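EDTA monooxygenase (EDTA-degrading bacterium BNC1, PDB 5DQP) probably acts as an FMN-dependent monooxygenase of the luciferase-like family, oxidising EDTA in its degradation alongside a partner flavin reductase. Local coordinates at residues 110-113 / 119-122; 51-56 / 80-85. One frame throughout, in Å; residues are numbered along the deposited sequence.

Contact 1: 110-113 / 119-122; sequences ASVN and RIGW
In the beta-alpha-beta unit that runs from strand 90-96 through helix 102-115 to strand 120-125 of this luciferase-like TIM barrel, V112 and N113 near the helix end meet I120, where the next strand starts. The polar link is one bond: I120 N donates to N113 OD1 at 3.0 Å, with an N-H...O angle of 159°. The donor lies in the carbonyl plane of the N113 amide, and the C=O...N angle is 147°. N113 reaches the strand because its CG stands anti to the backbone N (chi1 -168°). I120 O also lies 3.0 Å from N113 OD1; two acceptors this close probably repel, a cost the bond from I120 N would offset. Beside this bond the branched side chains of V112 and I120 cross at about a right angle. V112 CG1 presses on I120 CG2 at 3.3 Å, tighter than usual, while V112 CG2 sits 3.9 Å from I120 CG1. V112 also packs on A80 and on V77 of the second subunit. The first N-H of the strand is thus taken up by a helix side chain, tying the strand's start to the helix before it.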
# COMPACT_ATOMS: atom_id res chain seq x y z
N ALA A 110 -4.43 8.69 -0.96
CA ALA A 110 -5.79 9.15 -0.70
C ALA A 110 -6.69 7.99 -0.29
O ALA A 110 -7.58 8.16 0.55
CB ALA A 110 -6.37 9.86 -1.93
N SER A 111 -6.45 6.81 -0.86
CA SER A 111 -7.23 5.64 -0.47
C SER A 111 -6.94 5.26 0.97
O SER A 111 -7.86 4.96 1.74
CB SER A 111 -6.92 4.43 -1.37
OG SER A 111 -7.16 4.69 -2.73
N VAL A 112 -5.66 5.21 1.35
CA VAL A 112 -5.37 4.70 2.68
C VAL A 112 -5.82 5.72 3.71
O VAL A 112 -6.27 5.35 4.80
CB VAL A 112 -3.88 4.31 2.83
CG1 VAL A 112 -2.97 5.54 2.91
CG2 VAL A 112 -3.71 3.40 4.04
N ASN A 113 -5.73 7.00 3.36
CA ASN A 113 -6.20 8.04 4.27
C ASN A 113 -7.69 7.90 4.52
O ASN A 113 -8.15 7.82 5.68
CB ASN A 113 -5.89 9.43 3.69
CG ASN A 113 -6.10 10.54 4.71
OD1 ASN A 113 -5.64 10.44 5.86
ND2 ASN A 113 -6.78 11.60 4.30
N ARG A 119 -6.39 9.05 8.83
CA ARG A 119 -5.27 8.87 9.74
C ARG A 119 -3.90 8.80 9.07
O ARG A 119 -2.92 8.60 9.78
CB ARG A 119 -5.51 7.61 10.60
CG ARG A 119 -6.64 7.80 11.65
CD ARG A 119 -7.37 6.51 11.85
NE ARG A 119 -6.47 5.64 12.53
CZ ARG A 119 -6.47 4.32 12.48
NH1 ARG A 119 -7.35 3.64 11.75
NH2 ARG A 119 -5.54 3.71 13.19
N ILE A 120 -3.77 8.96 7.75
CA ILE A 120 -2.51 8.67 7.04
C ILE A 120 -1.94 9.94 6.40
O ILE A 120 -2.63 10.61 5.62
CB ILE A 120 -2.70 7.58 5.97
CG1 ILE A 120 -3.15 6.25 6.59
CG2 ILE A 120 -1.41 7.38 5.16
CD1 ILE A 120 -2.22 5.67 7.59
N GLY A 121 -0.67 10.25 6.68
CA GLY A 121 0.07 11.26 5.96
C GLY A 121 1.16 10.67 5.05
O GLY A 121 1.41 9.47 5.02
N TRP A 122 1.81 11.56 4.31
CA TRP A 122 2.79 11.17 3.30
C TRP A 122 4.06 11.98 3.48
O TRP A 122 4.04 13.21 3.36
CB TRP A 122 2.21 11.35 1.90
CG TRP A 122 3.19 11.21 0.76
CD1 TRP A 122 4.20 10.30 0.64
CD2 TRP A 122 3.26 12.04 -0.42
NE1 TRP A 122 4.89 10.50 -0.54
CE2 TRP A 122 4.33 11.57 -1.20
CE3 TRP A 122 2.51 13.13 -0.87
CZ2 TRP A 122 4.67 12.15 -2.42
CZ3 TRP A 122 2.85 13.71 -2.08
CH2 TRP A 122 3.92 13.22 -2.84

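Contact 2: 51-56 / 80-85; sequences DAFFLA and AAITGR
The CA atoms of F53 and I82 are 10.1 Å apart, the nearest pair between strand 52-55 and helix 75-85, so long side chains must bridge the gap. The two elements open the beta-alpha-beta unit that ends in strand 90-96 of the TIM barrel, and the contact is part of the layer between the parallel sheet and its outer helices. F53 and I82 reach toward each other across the gap. The phenyl ring swings out to the helix with CG tucked between N and C of its own backbone (chi1 61°). I82 lays its CD1 over one face of that ring, 4.0 Å above the plane and displaced to the rim. Its other methyl does the closest touching, with I82 CG2 3.7 Å from F53 CE2. T83 comes in differently: its CG2 meets the ring at the edge, near the ring plane. Its hydroxyl is turned to the helix's own backbone, where T83 OG1 bonds A79 O, one turn back along the helix. The two segments meet through hydrocarbon alone, and further cover comes from S10 and L12 on F53 and from Y38 and A42 of helix 35-47 on I82. With an alanine in place of F53 the ring that spans the layer is gone, and I82 and T83 would probably face a gap between strand and helix. At the ring edge, the T83 CG2 methyl sits almost evenly between two ring carbons, 3.9 Å from F53 CE2 and 4.0 Å from F53 CZ.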
# COMPACT_ATOMS: atom_id res chain seq x y z
N ASP A 51 0.83 10.39 18.44
CA ASP A 51 -0.03 10.95 17.40
C ASP A 51 -0.00 10.11 16.12
O ASP A 51 -1.04 9.91 15.49
CB ASP A 51 0.35 12.39 17.11
CG ASP A 51 0.09 13.28 18.30
OD1 ASP A 51 -1.10 13.47 18.65
OD2 ASP A 51 1.07 13.76 18.91
N ALA A 52 1.17 9.60 15.73
CA ALA A 52 1.24 8.77 14.53
C ALA A 52 2.49 7.90 14.58
O ALA A 52 3.48 8.25 15.22
CB ALA A 52 1.26 9.63 13.26
N PHE A 53 2.43 6.75 13.89
CA PHE A 53 3.66 6.04 13.60
C PHE A 53 4.24 6.59 12.30
O PHE A 53 3.57 7.30 11.53
CB PHE A 53 3.47 4.51 13.55
CG PHE A 53 2.49 4.04 12.47
CD1 PHE A 53 2.92 3.85 11.17
CD2 PHE A 53 1.16 3.77 12.77
CE1 PHE A 53 2.04 3.44 10.18
CE2 PHE A 53 0.27 3.34 11.81
CZ PHE A 53 0.71 3.18 10.50
N PHE A 54 5.50 6.28 12.05
CA PHE A 54 6.17 6.69 10.84
C PHE A 54 6.93 5.52 10.24
O PHE A 54 7.60 4.77 10.96
CB PHE A 54 7.12 7.86 11.13
CG PHE A 54 8.09 8.16 10.02
CD1 PHE A 54 7.63 8.62 8.80
CD2 PHE A 54 9.45 8.02 10.21
CE1 PHE A 54 8.50 8.92 7.78
CE2 PHE A 54 10.36 8.33 9.18
CZ PHE A 54 9.87 8.78 7.97
N LEU A 55 6.85 5.39 8.92
CA LEU A 55 7.58 4.39 8.17
C LEU A 55 8.47 5.09 7.17
O LEU A 55 7.99 5.78 6.27
CB LEU A 55 6.61 3.43 7.46
CG LEU A 55 5.81 2.51 8.39
CD1 LEU A 55 4.73 1.76 7.60
CD2 LEU A 55 6.73 1.54 9.10
N ALA A 56 9.78 4.95 7.34
CA ALA A 56 10.73 5.35 6.32
C ALA A 56 10.70 4.31 5.20
O ALA A 56 10.20 3.20 5.38
CB ALA A 56 12.14 5.45 6.91
N ALA A 80 -1.69 0.43 5.51
CA ALA A 80 -3.08 -0.00 5.31
C ALA A 80 -3.44 -1.19 6.20
O ALA A 80 -4.54 -1.25 6.74
CB ALA A 80 -3.31 -0.36 3.83
N ALA A 81 -2.53 -2.17 6.33
CA ALA A 81 -2.84 -3.35 7.14
C ALA A 81 -2.85 -2.99 8.62
O ALA A 81 -3.76 -3.38 9.36
CB ALA A 81 -1.82 -4.46 6.88
N ILE A 82 -1.86 -2.23 9.07
CA ILE A 82 -1.84 -1.77 10.46
C ILE A 82 -3.14 -1.05 10.81
O ILE A 82 -3.80 -1.38 11.80
CB ILE A 82 -0.64 -0.84 10.71
CG1 ILE A 82 0.69 -1.59 10.54
CG2 ILE A 82 -0.76 -0.25 12.13
CD1 ILE A 82 1.97 -0.68 10.77
N THR A 83 -3.47 0.02 10.07
CA THR A 83 -4.62 0.82 10.48
C THR A 83 -5.94 0.13 10.20
O THR A 83 -6.95 0.47 10.83
CB THR A 83 -4.60 2.21 9.84
OG1 THR A 83 -4.67 2.10 8.41
CG2 THR A 83 -3.31 2.97 10.27
N GLY A 84 -5.96 -0.87 9.31
CA GLY A 84 -7.13 -1.73 9.23
C GLY A 84 -7.45 -2.40 10.55
O GLY A 84 -8.60 -2.72 10.83
N ARG A 85 -6.43 -2.59 11.40
CA ARG A 85 -6.50 -3.35 12.63
C ARG A 85 -6.42 -2.50 13.89
O ARG A 85 -7.11 -2.78 14.87
CB ARG A 85 -5.38 -4.40 12.67
CG ARG A 85 -5.16 -5.01 14.06
CD ARG A 85 -5.85 -6.36 14.20
NE ARG A 85 -5.42 -7.25 13.12
CZ ARG A 85 -4.54 -8.23 13.24
NH1 ARG A 85 -4.22 -8.96 12.18
NH2 ARG A 85 -3.97 -8.49 14.42

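Along the chain the two follow one another, 51-56 / 80-85 first, in successive beta-alpha-beta units sharing strand 90-96. Their centres are about 10 Å apart and they touch directly: V112 CG2 lies 3.7 Å from A80 CA, and I120 CD1 lies 4.0 Å from T83 CG2. R119 NH1 also comes within 3.3 Å of T83 O, while R119 NH2 bonds V86 O and I89 O. T94, predicted to bind FMN, has its side chain about 10 Å from those of both F53 and I120, which is consistent with both contacts lying behind the probable FMN site rather than in it. Both also reach the second subunit, A80 meeting its A80 and S111 its F73.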